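Local coordinates for ATP-dependent 6-phosphofructokinase isozyme 2 (Escherichia coli, PDB 3UMO), which catalyses the ATP-dependent phosphorylation of D-fructose 6-phosphate to fructose 1,6-bisphosphate, the first committing step of glycolysis, at residues A55-P60 against V78-V83; R3-T8 against E127-A132; A174-G179 against G216-V221; E123-I128 against S154-Q159; L134-S139 against I161-D166. All coordinates share one frame; numbering follows the deposited sequence. Where two conformers were deposited one is given.

Contact 1. Residues A55-P60 against V78-V83; sequences ATAIFP and VPVATV
Thr-82 lays its methyl group over one face of the Phe-59 ring: CG2 of Thr-82 stands 3.8 Å from the ring centroid and 23° off the ring normal, a CH-pi contact displaced toward CE1 and CZ. Val-80 meets the same ring at its edge, with CG1 3.8 Å from Phe-59 CE2. What brings the ring here is chi1 of 60°, which sets Phe-59 CG between backbone N and carbonyl carbon and swings the ring end back toward the neighbouring strand. On the face bearing Ile-58 and Ala-81, Ile-58 CG1 lies 4.2 Å from Ala-81 CB. Carrying these groups, two parallel strands pair from Ala-57 with Val-80 to Pro-60 with Val-83. The first two bonds are 2.9 Å, as in Ala-57 N to Pro-79 O. The later two are longer, 3.3 Å for Phe-59 N to Ala-81 O. The strands belong to a beta-alpha-beta unit of the ribokinase fold, crossed over by helix 63-75, with 80-84 an outermost strand of the parallel sheet. That helix backs the aromatic face, pressing Leu-69 and Leu-73 on Phe-59 and Val-70 on Thr-82. Leu-121 of helix 115-125 rests on Ile-58 and Val-83 from the other side of the sheet.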
# COMPACT_ATOMS: atom_id res chain seq x y z
N ALA A 55 22.67 10.05 31.58
CA ALA A 55 22.30 8.69 31.95
C ALA A 55 23.25 7.71 31.30
O ALA A 55 23.59 7.85 30.12
CB ALA A 55 20.86 8.39 31.55
N THR A 56 23.68 6.71 32.06
CA THR A 56 24.59 5.69 31.54
C THR A 56 23.80 4.51 30.99
O THR A 56 23.02 3.89 31.71
CB THR A 56 25.56 5.20 32.63
OG1 THR A 56 26.35 6.30 33.08
CG2 THR A 56 26.48 4.13 32.07
N ALA A 57 24.03 4.20 29.71
CA ALA A 57 23.33 3.10 29.06
C ALA A 57 24.07 1.78 29.23
O ALA A 57 25.20 1.63 28.76
CB ALA A 57 23.12 3.40 27.58
N ILE A 58 23.43 0.81 29.88
CA ILE A 58 24.00 -0.52 30.04
C ILE A 58 23.35 -1.43 29.00
O ILE A 58 22.13 -1.45 28.88
CB ILE A 58 23.71 -1.09 31.45
CG1 ILE A 58 24.19 -0.12 32.54
CG2 ILE A 58 24.36 -2.46 31.63
CD1 ILE A 58 23.74 -0.50 33.94
N PHE A 59 24.17 -2.17 28.25
CA PHE A 59 23.66 -3.05 27.21
C PHE A 59 24.72 -4.03 26.69
O PHE A 59 25.91 -3.76 26.79
CB PHE A 59 23.07 -2.25 26.03
CG PHE A 59 24.06 -1.33 25.36
CD1 PHE A 59 24.80 -1.76 24.27
CD2 PHE A 59 24.23 -0.02 25.81
CE1 PHE A 59 25.72 -0.91 23.64
CE2 PHE A 59 25.14 0.83 25.20
CZ PHE A 59 25.88 0.39 24.11
N PRO A 60 24.27 -5.18 26.15
CA PRO A 60 25.19 -6.10 25.49
C PRO A 60 25.50 -5.60 24.08
O PRO A 60 24.61 -5.10 23.39
CB PRO A 60 24.39 -7.40 25.41
CG PRO A 60 22.95 -6.94 25.32
CD PRO A 60 22.88 -5.69 26.17
N VAL A 78 26.94 10.07 25.21
CA VAL A 78 26.14 9.26 26.12
C VAL A 78 27.06 8.21 26.75
O VAL A 78 27.61 7.37 26.04
CB VAL A 78 25.00 8.55 25.37
CG1 VAL A 78 24.22 7.64 26.32
CG2 VAL A 78 24.08 9.57 24.71
N PRO A 79 27.24 8.27 28.08
CA PRO A 79 28.09 7.29 28.75
C PRO A 79 27.49 5.90 28.65
O PRO A 79 26.26 5.75 28.71
CB PRO A 79 28.12 7.77 30.20
CG PRO A 79 26.90 8.61 30.36
CD PRO A 79 26.67 9.25 29.02
N VAL A 80 28.33 4.88 28.49
CA VAL A 80 27.84 3.51 28.41
C VAL A 80 28.60 2.57 29.33
O VAL A 80 29.66 2.89 29.84
CB VAL A 80 27.92 2.94 26.98
CG1 VAL A 80 27.26 3.88 25.97
CG2 VAL A 80 29.37 2.66 26.60
N ALA A 81 28.02 1.40 29.53
CA ALA A 81 28.68 0.32 30.24
C ALA A 81 28.21 -0.94 29.53
O ALA A 81 27.03 -1.28 29.57
CB ALA A 81 28.26 0.29 31.70
N THR A 82 29.13 -1.60 28.84
CA THR A 82 28.72 -2.69 27.96
C THR A 82 29.23 -4.05 28.42
O THR A 82 30.18 -4.15 29.21
CB THR A 82 29.16 -2.43 26.51
OG1 THR A 82 30.59 -2.32 26.44
CG2 THR A 82 28.54 -1.14 25.97
N VAL A 83 28.57 -5.09 27.93
CA VAL A 83 29.02 -6.46 28.08
C VAL A 83 29.21 -6.99 26.68
O VAL A 83 28.33 -6.83 25.83
CB VAL A 83 27.98 -7.31 28.83
CG1 VAL A 83 28.31 -8.79 28.70
CG2 VAL A 83 27.90 -6.88 30.29

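Contact 2. Residues R3-T8 against E127-A132; sequences RIYTLT and EIESGA
Glu-129 holds CG between its backbone N and carbonyl carbon (chi1 57°), and a bend at chi2 of -91° turns its carboxylate across the phenol of Tyr-5. The ring and carboxylate planes are 62° apart. Tyr-5 OH donates over 3.2 Å to Glu-129 OE1, which receives it on its syn lone pair, the side of OE2. OE2 of Glu-129 lies 3.1 Å from Arg-3 CD but 4.0 Å from Arg-3 NE, so opposite charges are close without making a salt bridge. Residues 127-132 lead from helix 115-125 into strand 133-137, and a type II beta turn from Glu-129 to Ala-132, with Gly-131 at positive phi, reverses the chain beside strand 4-7, an inner strand of the parallel sheet of this ribokinase-family fold. Ile-128, just before the turn, covers one face of the Tyr-5 ring: its CG1 sits 3.7 Å above the ring centre in a CH-pi contact. From there Ile-128 CD1 lies against CG and CB of Tyr-5, and Ile-128 CG2 against CD1 and CE1 of the ring. At the other end of the turn, Ala-132 CB approaches the ring edge, 4.3 Å from Tyr-5 CE1, and touches the carbonyl oxygen of Arg-3 at 3.4 Å.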
# COMPACT_ATOMS: atom_id res chain seq x y z
N ARG A 3 22.07 9.65 40.41
CA ARG A 3 22.52 9.20 39.10
C ARG A 3 21.46 8.35 38.40
O ARG A 3 20.63 7.70 39.05
CB ARG A 3 23.83 8.43 39.23
CG ARG A 3 24.96 9.26 39.84
CD ARG A 3 26.30 8.62 39.55
NE ARG A 3 26.35 8.15 38.17
CZ ARG A 3 27.38 7.53 37.62
NH1 ARG A 3 28.48 7.30 38.33
NH2 ARG A 3 27.32 7.13 36.36
N ILE A 4 21.50 8.36 37.07
CA ILE A 4 20.53 7.61 36.27
C ILE A 4 21.23 6.62 35.34
O ILE A 4 22.21 6.96 34.67
CB ILE A 4 19.67 8.57 35.43
CG1 ILE A 4 18.96 9.57 36.33
CG2 ILE A 4 18.65 7.79 34.60
CD1 ILE A 4 18.35 10.75 35.58
N TYR A 5 20.72 5.39 35.32
CA TYR A 5 21.22 4.36 34.43
C TYR A 5 20.06 3.79 33.63
O TYR A 5 18.91 3.82 34.07
CB TYR A 5 21.86 3.23 35.25
CG TYR A 5 23.07 3.66 36.04
CD1 TYR A 5 22.94 4.25 37.29
CD2 TYR A 5 24.36 3.47 35.54
CE1 TYR A 5 24.05 4.65 38.02
CE2 TYR A 5 25.47 3.86 36.27
CZ TYR A 5 25.31 4.45 37.50
OH TYR A 5 26.41 4.83 38.23
N THR A 6 20.36 3.27 32.44
CA THR A 6 19.34 2.55 31.69
C THR A 6 19.84 1.16 31.31
O THR A 6 21.06 0.92 31.23
CB THR A 6 18.87 3.29 30.42
OG1 THR A 6 19.87 3.19 29.40
CG2 THR A 6 18.54 4.75 30.71
N LEU A 7 18.90 0.25 31.08
CA LEU A 7 19.24 -1.11 30.72
C LEU A 7 18.48 -1.53 29.48
O LEU A 7 17.24 -1.46 29.45
CB LEU A 7 18.93 -2.07 31.87
CG LEU A 7 19.19 -3.54 31.56
CD1 LEU A 7 20.67 -3.77 31.27
CD2 LEU A 7 18.71 -4.43 32.70
N THR A 8 19.21 -1.95 28.45
CA THR A 8 18.61 -2.37 27.18
C THR A 8 19.08 -3.77 26.86
O THR A 8 20.19 -3.96 26.37
CB THR A 8 19.03 -1.44 26.03
OG1 THR A 8 18.74 -0.09 26.38
CG2 THR A 8 18.26 -1.79 24.75
N GLU A 127 26.26 -2.88 40.51
CA GLU A 127 27.31 -1.93 40.85
C GLU A 127 26.74 -0.52 40.97
O GLU A 127 27.42 0.40 41.41
CB GLU A 127 28.43 -1.96 39.82
CG GLU A 127 29.25 -3.23 39.85
CD GLU A 127 30.30 -3.29 38.76
OE1 GLU A 127 30.45 -2.28 38.03
OE2 GLU A 127 30.96 -4.34 38.62
N ILE A 128 25.48 -0.36 40.58
CA ILE A 128 24.79 0.92 40.72
C ILE A 128 24.59 1.20 42.21
O ILE A 128 24.27 0.30 42.98
CB ILE A 128 23.43 0.89 39.99
CG1 ILE A 128 23.65 0.79 38.48
CG2 ILE A 128 22.61 2.12 40.32
CD1 ILE A 128 22.38 0.47 37.69
N GLU A 129 24.81 2.45 42.61
CA GLU A 129 24.71 2.82 44.02
C GLU A 129 23.25 2.83 44.49
O GLU A 129 22.33 2.98 43.69
CB GLU A 129 25.35 4.18 44.27
CG GLU A 129 24.79 5.32 43.43
CD GLU A 129 25.53 5.51 42.12
OE1 GLU A 129 25.64 4.55 41.33
OE2 GLU A 129 26.01 6.63 41.89
N SER A 130 23.06 2.68 45.80
CA SER A 130 21.72 2.78 46.37
C SER A 130 21.15 4.18 46.17
O SER A 130 21.87 5.17 46.31
CB SER A 130 21.75 2.43 47.87
OG SER A 130 20.60 2.92 48.54
N GLY A 131 19.88 4.25 45.81
CA GLY A 131 19.22 5.53 45.63
C GLY A 131 19.21 5.99 44.19
O GLY A 131 18.41 6.84 43.80
N ALA A 132 20.11 5.44 43.39
CA ALA A 132 20.15 5.75 41.96
C ALA A 132 18.97 5.13 41.23
O ALA A 132 18.33 4.21 41.73
CB ALA A 132 21.46 5.30 41.34

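Contact 3. Residues A174-G179 against G216-V221; sequences AALAIG and GKAKRV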
# COMPACT_ATOMS: atom_id res chain seq x y z
N ALA A 174 6.37 -9.83 33.93
CA ALA A 174 7.44 -10.44 34.71
C ALA A 174 8.21 -9.37 35.48
O ALA A 174 8.68 -9.61 36.59
CB ALA A 174 8.39 -11.21 33.80
N ALA A 175 8.32 -8.19 34.89
CA ALA A 175 9.05 -7.09 35.50
C ALA A 175 8.29 -6.52 36.69
O ALA A 175 8.88 -5.94 37.60
CB ALA A 175 9.33 -6.00 34.47
N LEU A 176 6.97 -6.70 36.67
CA LEU A 176 6.10 -6.18 37.72
C LEU A 176 5.69 -7.26 38.71
O LEU A 176 4.90 -7.01 39.63
CB LEU A 176 4.84 -5.57 37.10
CG LEU A 176 4.87 -4.12 36.62
CD1 LEU A 176 4.01 -3.97 35.39
CD2 LEU A 176 4.39 -3.19 37.73
N ALA A 177 6.21 -8.47 38.52
CA ALA A 177 5.84 -9.59 39.38
C ALA A 177 6.31 -9.39 40.82
O ALA A 177 5.66 -9.84 41.76
CB ALA A 177 6.38 -10.90 38.81
N ILE A 178 7.43 -8.70 40.97
CA ILE A 178 8.05 -8.51 42.28
C ILE A 178 7.38 -7.39 43.06
O ILE A 178 7.35 -7.42 44.29
CB ILE A 178 9.54 -8.15 42.16
CG1 ILE A 178 10.16 -8.80 40.92
CG2 ILE A 178 10.29 -8.55 43.43
CD1 ILE A 178 10.24 -7.89 39.72
N GLY A 179 6.86 -6.40 42.34
CA GLY A 179 6.20 -5.27 42.97
C GLY A 179 7.15 -4.18 43.41
O GLY A 179 8.37 -4.32 43.31
N GLY A 216 0.11 -2.89 44.76
CA GLY A 216 1.48 -2.72 45.22
C GLY A 216 2.53 -3.03 44.17
O GLY A 216 3.73 -3.03 44.47
N LYS A 217 2.09 -3.29 42.95
CA LYS A 217 3.01 -3.65 41.87
C LYS A 217 3.89 -2.47 41.46
O LYS A 217 5.08 -2.64 41.20
CB LYS A 217 2.25 -4.19 40.66
CG LYS A 217 1.69 -5.60 40.86
CD LYS A 217 1.02 -6.12 39.60
CE LYS A 217 0.67 -7.60 39.72
NZ LYS A 217 1.71 -8.48 39.11
N ALA A 218 3.29 -1.29 41.39
CA ALA A 218 4.04 -0.09 41.04
C ALA A 218 3.60 1.07 41.92
O ALA A 218 2.43 1.17 42.30
CB ALA A 218 3.84 0.26 39.56
N LYS A 219 4.54 1.95 42.26
CA LYS A 219 4.22 3.14 43.04
C LYS A 219 3.49 4.15 42.17
O LYS A 219 2.55 4.82 42.61
CB LYS A 219 5.50 3.77 43.61
CG LYS A 219 6.20 2.91 44.66
CD LYS A 219 7.30 3.69 45.38
CE LYS A 219 7.99 2.86 46.45
NZ LYS A 219 8.91 1.84 45.87
N ARG A 220 3.93 4.25 40.92
CA ARG A 220 3.34 5.17 39.96
C ARG A 220 3.11 4.46 38.64
O ARG A 220 3.97 3.72 38.16
CB ARG A 220 4.28 6.35 39.73
CG ARG A 220 4.77 7.02 41.01
CD ARG A 220 5.89 8.01 40.71
NE ARG A 220 6.51 8.51 41.93
CZ ARG A 220 7.44 7.86 42.62
NH1 ARG A 220 7.85 6.66 42.22
NH2 ARG A 220 7.95 8.39 43.72
N VAL A 221 1.95 4.69 38.05
CA VAL A 221 1.63 4.15 36.73
C VAL A 221 1.28 5.33 35.84
O VAL A 221 0.37 6.10 36.15
CB VAL A 221 0.45 3.17 36.78
CG1 VAL A 221 0.04 2.76 35.36
CG2 VAL A 221 0.82 1.94 37.60
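A Schellman motif at Gly-216 ends helix 204-214 and delivers Lys-217 to Leu-176, the first residue beyond helix 169-175. Both loops flank strand 183-184, an outermost strand of the parallel sheet in this ribokinase-family fold, and they pack where that sheet gives way to the antiparallel strands starting at 221-224. No hydrogen bond joins them directly. Instead, backbone bonds from Gly-216 to Asn-180 and from Lys-217 to Ile-181 fix the second loop beside the chain that follows the first. Leu-176 points its side chain into the joint. Its CD2 branch does the touching, 3.8 Å from Lys-217 CB and 3.9 Å from Ala-218 CB, and the same methyl lies 3.6 Å from the carbonyl oxygen of Lys-217. The lysine crosses the leucine at about a right angle and runs extended to CE, passing the carbonyl oxygen of Leu-176 at 3.7 Å with its CG. A bend at chi4 of -96° then brings NZ to 3.6 Å from Leu-176 O, too far for a hydrogen bond, although a positive charge there would probably be favoured by the carbonyl end of the helix. Replacing Lys-217 with a serine would probably strip the chain from alongside the Leu-176 carbonyl and leave the helix end without this nearby charge. Bound ATP is about 14 Å from the Leu-176 side chain, so this is structural packing. Gly-179, at a positive phi of 85°, comes close enough for its CA to make a CA-H...O contact of 3.4 Å with Lys-217 O.

Contact 4. Residues E123-I128 against S154-Q159; sequences EQVLEI and SAAQKQ
The chain at the C-terminal ends of helices 115-125 and 146-158 comes closest at Leu-126 and Ala-156, whose CA atoms are 6.1 Å apart, and a type I beta turn from Val-125 to Ile-128 presents carbonyls to the residue that follows the second helix. Gln-159 answers them. With CG between backbone N and carbonyl carbon (chi1 56°) and the chain extended beyond it, its side chain crosses that of Leu-126 at about a right angle. NE2 of Gln-159 donates to Leu-126 O over 3.1 Å, only 9° out of the amide plane, while standing above the Leu-126 carbonyl plane, 39° out of it. The amide nitrogen also donates to a water at 2.7 Å, and that water donates in turn to Ile-128 O and Gln-159 O. A leucine in place of Gln-159 would probably leave Leu-126 O without this donor and the water without one of its three partners. Leu-126 CD2 packs beside the amide, 3.4 Å from Gln-159 OE1, and reaches Ala-156 CA at 3.8 Å. Deeper in, Val-125 CG1 meets Ala-156 CB at 4.0 Å. Val-125 also touches Leu-134, and Ala-156 touches Cys-163, placing both helices on one face of the parallel sheet, as in the layered alpha/beta ribokinase fold.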
# COMPACT_ATOMS: atom_id res chain seq x y z
N GLU A 123 25.58 -8.16 36.91
CA GLU A 123 26.72 -7.68 37.69
C GLU A 123 26.89 -6.17 37.53
O GLU A 123 27.17 -5.47 38.51
CB GLU A 123 28.00 -8.42 37.30
CG GLU A 123 29.21 -8.07 38.14
CD GLU A 123 30.42 -8.93 37.82
OE1 GLU A 123 30.51 -9.43 36.67
OE2 GLU A 123 31.27 -9.11 38.71
N GLN A 124 26.73 -5.68 36.31
CA GLN A 124 26.82 -4.25 36.03
C GLN A 124 25.75 -3.47 36.80
O GLN A 124 26.03 -2.44 37.41
CB GLN A 124 26.70 -3.96 34.53
CG GLN A 124 27.95 -4.27 33.72
CD GLN A 124 29.18 -3.54 34.25
OE1 GLN A 124 30.21 -4.16 34.52
NE2 GLN A 124 29.08 -2.22 34.39
N VAL A 125 24.53 -3.99 36.76
CA VAL A 125 23.40 -3.34 37.43
C VAL A 125 23.61 -3.24 38.94
O VAL A 125 23.31 -2.22 39.55
CB VAL A 125 22.08 -4.07 37.13
CG1 VAL A 125 20.97 -3.57 38.04
CG2 VAL A 125 21.70 -3.89 35.68
N LEU A 126 24.15 -4.30 39.54
CA LEU A 126 24.34 -4.31 40.99
C LEU A 126 25.54 -3.49 41.46
O LEU A 126 25.81 -3.39 42.66
CB LEU A 126 24.39 -5.75 41.51
CG LEU A 126 23.09 -6.52 41.20
CD1 LEU A 126 23.12 -7.93 41.78
CD2 LEU A 126 21.87 -5.74 41.71
N GLU A 127 26.26 -2.88 40.51
CA GLU A 127 27.31 -1.93 40.85
C GLU A 127 26.74 -0.52 40.97
O GLU A 127 27.42 0.40 41.41
CB GLU A 127 28.43 -1.96 39.82
CG GLU A 127 29.25 -3.23 39.85
CD GLU A 127 30.30 -3.29 38.76
OE1 GLU A 127 30.45 -2.28 38.03
OE2 GLU A 127 30.96 -4.34 38.62
N ILE A 128 25.48 -0.36 40.58
CA ILE A 128 24.79 0.92 40.72
C ILE A 128 24.59 1.20 42.21
O ILE A 128 24.27 0.30 42.98
CB ILE A 128 23.43 0.89 39.99
CG1 ILE A 128 23.65 0.79 38.48
CG2 ILE A 128 22.61 2.12 40.32
CD1 ILE A 128 22.38 0.47 37.69
N SER A 154 14.41 -7.81 41.17
CA SER A 154 14.34 -8.06 42.60
C SER A 154 15.70 -7.80 43.24
O SER A 154 15.78 -7.21 44.32
CB SER A 154 13.91 -9.51 42.88
OG SER A 154 13.78 -9.72 44.28
N ALA A 155 16.76 -8.22 42.56
CA ALA A 155 18.13 -8.04 43.04
C ALA A 155 18.47 -6.56 43.17
O ALA A 155 19.06 -6.12 44.16
CB ALA A 155 19.11 -8.72 42.11
N ALA A 156 18.09 -5.79 42.15
CA ALA A 156 18.37 -4.36 42.13
C ALA A 156 17.64 -3.62 43.25
O ALA A 156 18.23 -2.78 43.94
CB ALA A 156 18.02 -3.76 40.76
N GLN A 157 16.36 -3.94 43.43
CA GLN A 157 15.55 -3.26 44.44
C GLN A 157 16.00 -3.53 45.88
O GLN A 157 15.92 -2.64 46.73
CB GLN A 157 14.06 -3.59 44.25
CG GLN A 157 13.48 -3.00 42.97
CD GLN A 157 11.97 -3.10 42.89
OE1 GLN A 157 11.31 -2.20 42.38
NE2 GLN A 157 11.42 -4.20 43.39
N LYS A 158 16.47 -4.75 46.15
CA LYS A 158 16.92 -5.11 47.50
C LYS A 158 18.00 -4.19 48.05
O LYS A 158 18.15 -4.04 49.27
CB LYS A 158 17.43 -6.55 47.53
CG LYS A 158 16.34 -7.59 47.41
CD LYS A 158 16.93 -8.98 47.44
CE LYS A 158 15.91 -10.02 47.00
NZ LYS A 158 16.57 -11.29 46.59
N GLN A 159 18.75 -3.55 47.16
CA GLN A 159 19.84 -2.69 47.58
C GLN A 159 19.62 -1.24 47.20
O GLN A 159 20.58 -0.49 46.98
CB GLN A 159 21.15 -3.18 46.98
CG GLN A 159 21.11 -3.28 45.48
CD GLN A 159 22.40 -3.82 44.92
OE1 GLN A 159 22.64 -5.02 44.97
NE2 GLN A 159 23.24 -2.93 44.40
O HOH W 1 23.16 -0.43 45.34

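Contact 5. Residues L134-S139 against I161-D166; sequences LVISGS and IRCIVD
Asp-166 faces Ser-137 across two parallel strands, and its side chain can be followed outward from the backbone. Its CB packs on the serine hydroxyl, 3.9 Å from Ser-137 OG, and lies slightly farther from Ser-137 CB. From there chi1 of -177° places CG opposite the backbone N and turns the carboxylate so that Asp-166 OD1 stays on the serine's side, 4.1 Å from Ser-137 OG. A water links the two: Ser-137 OG donates to it at 2.6 Å, and it donates to Asp-166 OD1 at 2.7 Å. The backbone holds both residues in step. Strands 134-137 and 162-166 run 20° apart and share five hydrogen bonds, opening with Leu-134 N to Arg-162 O. The last, Gly-138 N to Asp-166 O, is 3.0 Å long and nearly along the C=O axis, extending the pairing past the end of the first strand. On the face bearing Leu-134 and Ile-136, Ile-136 CD1 sits 4.1 Å from Cys-163 CB, and Leu-134 CB touches Ile-161 CG2 at 3.7 Å. Helix 146-158, the crossover of this beta-alpha-beta unit, covers that face through Ile-153 on Ile-136 and Ala-156 on Cys-163. The opposite face carries Val-135 and Ile-164 under Thr-263 of helix 254-267. Asp-166 also touches Lys-185, which belongs to an ATP site, and its side chain is about 4 Å from a bound magnesium ion. The apolar strand pair thus turns polar at its C-terminal end, where 133-137 leads to Ser-139, which binds substrate, and the Asp-166 carboxylate lies at a distance consistent with a second-shell place beside the metal.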
# COMPACT_ATOMS: atom_id res chain seq x y z
N LEU A 134 17.37 3.20 37.86
CA LEU A 134 17.62 2.32 36.72
C LEU A 134 16.37 2.20 35.87
O LEU A 134 15.31 1.78 36.34
CB LEU A 134 18.03 0.92 37.19
CG LEU A 134 18.18 -0.07 36.04
CD1 LEU A 134 19.33 0.35 35.14
CD2 LEU A 134 18.38 -1.50 36.57
N VAL A 135 16.49 2.58 34.60
CA VAL A 135 15.37 2.44 33.67
C VAL A 135 15.56 1.20 32.80
O VAL A 135 16.47 1.15 31.97
CB VAL A 135 15.24 3.67 32.75
CG1 VAL A 135 14.01 3.53 31.84
CG2 VAL A 135 15.16 4.95 33.57
N ILE A 136 14.70 0.21 33.00
CA ILE A 136 14.72 -1.00 32.18
C ILE A 136 13.68 -0.82 31.07
O ILE A 136 12.48 -0.83 31.33
CB ILE A 136 14.39 -2.25 33.02
CG1 ILE A 136 15.31 -2.31 34.25
CG2 ILE A 136 14.54 -3.51 32.18
CD1 ILE A 136 14.57 -2.23 35.56
N SER A 137 14.15 -0.65 29.84
CA SER A 137 13.26 -0.32 28.74
C SER A 137 13.58 -1.11 27.46
O SER A 137 14.73 -1.21 27.05
CB SER A 137 13.31 1.18 28.43
OG SER A 137 12.58 1.47 27.26
N GLY A 138 12.54 -1.66 26.85
CA GLY A 138 12.70 -2.33 25.57
C GLY A 138 12.24 -3.77 25.64
O GLY A 138 11.80 -4.26 26.69
N SER A 139 12.34 -4.46 24.51
CA SER A 139 11.92 -5.85 24.40
C SER A 139 12.87 -6.81 25.11
O SER A 139 13.98 -6.44 25.49
CB SER A 139 11.80 -6.25 22.93
OG SER A 139 13.05 -6.14 22.26
N ILE A 161 18.19 0.34 44.61
CA ILE A 161 18.11 0.86 43.25
C ILE A 161 16.65 1.07 42.87
O ILE A 161 15.83 0.16 42.99
CB ILE A 161 18.78 -0.08 42.23
CG1 ILE A 161 20.26 -0.26 42.57
CG2 ILE A 161 18.62 0.46 40.81
CD1 ILE A 161 20.95 -1.35 41.79
N ARG A 162 16.33 2.29 42.43
CA ARG A 162 14.95 2.63 42.10
C ARG A 162 14.67 2.28 40.64
O ARG A 162 15.31 2.81 39.74
CB ARG A 162 14.69 4.12 42.38
CG ARG A 162 14.92 4.52 43.84
CD ARG A 162 14.93 6.03 44.02
NE ARG A 162 13.59 6.62 43.98
CZ ARG A 162 13.35 7.92 43.88
NH1 ARG A 162 14.35 8.79 43.80
NH2 ARG A 162 12.09 8.36 43.86
N CYS A 163 13.73 1.37 40.41
CA CYS A 163 13.52 0.83 39.07
C CYS A 163 12.32 1.42 38.34
O CYS A 163 11.22 1.52 38.89
CB CYS A 163 13.41 -0.70 39.13
SG CYS A 163 14.93 -1.50 39.68
N ILE A 164 12.55 1.79 37.08
CA ILE A 164 11.50 2.27 36.19
C ILE A 164 11.43 1.27 35.04
O ILE A 164 12.45 0.85 34.51
CB ILE A 164 11.84 3.68 35.67
CG1 ILE A 164 11.84 4.67 36.83
CG2 ILE A 164 10.87 4.11 34.57
CD1 ILE A 164 12.30 6.08 36.44
N VAL A 165 10.21 0.88 34.67
CA VAL A 165 10.05 -0.17 33.66
C VAL A 165 9.20 0.30 32.49
O VAL A 165 8.13 0.88 32.67
CB VAL A 165 9.41 -1.44 34.27
CG1 VAL A 165 9.19 -2.50 33.19
CG2 VAL A 165 10.27 -1.99 35.41
N ASP A 166 9.69 0.07 31.27
CA ASP A 166 8.90 0.30 30.06
C ASP A 166 9.12 -0.89 29.13
O ASP A 166 10.18 -1.02 28.53
CB ASP A 166 9.32 1.61 29.39
CG ASP A 166 8.49 1.93 28.15
OD1 ASP A 166 8.75 2.99 27.54
OD2 ASP A 166 7.59 1.14 27.79
O HOH W 2 11.34 3.80 27.28

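How the contacts relate
Contacts 1, 2 and 5 reach one parallel sheet with strand order 80-84, 55-61, 4-7, 133-137, 162-166, 183-184. In contact 2, strand 4-7 bonds to 55-61 of contact 1 on one flank and to 133-137 of contact 5 on the other, their centres about 11 Å and about 10 Å away. Along the chain contact 1 falls between the segments of contact 2, and those of contacts 4 and 5 alternate. Contact 4, over that sheet, shares Glu-127 and Ile-128 with contact 2. Contact 3 comes last, about 24 Å from contact 1 between centres, and touches contact 4 through Gly-179 and Gln-157. Together they tie helices to sheet, from edge strand 80-84 to the magnesium-proximal end of 162-166.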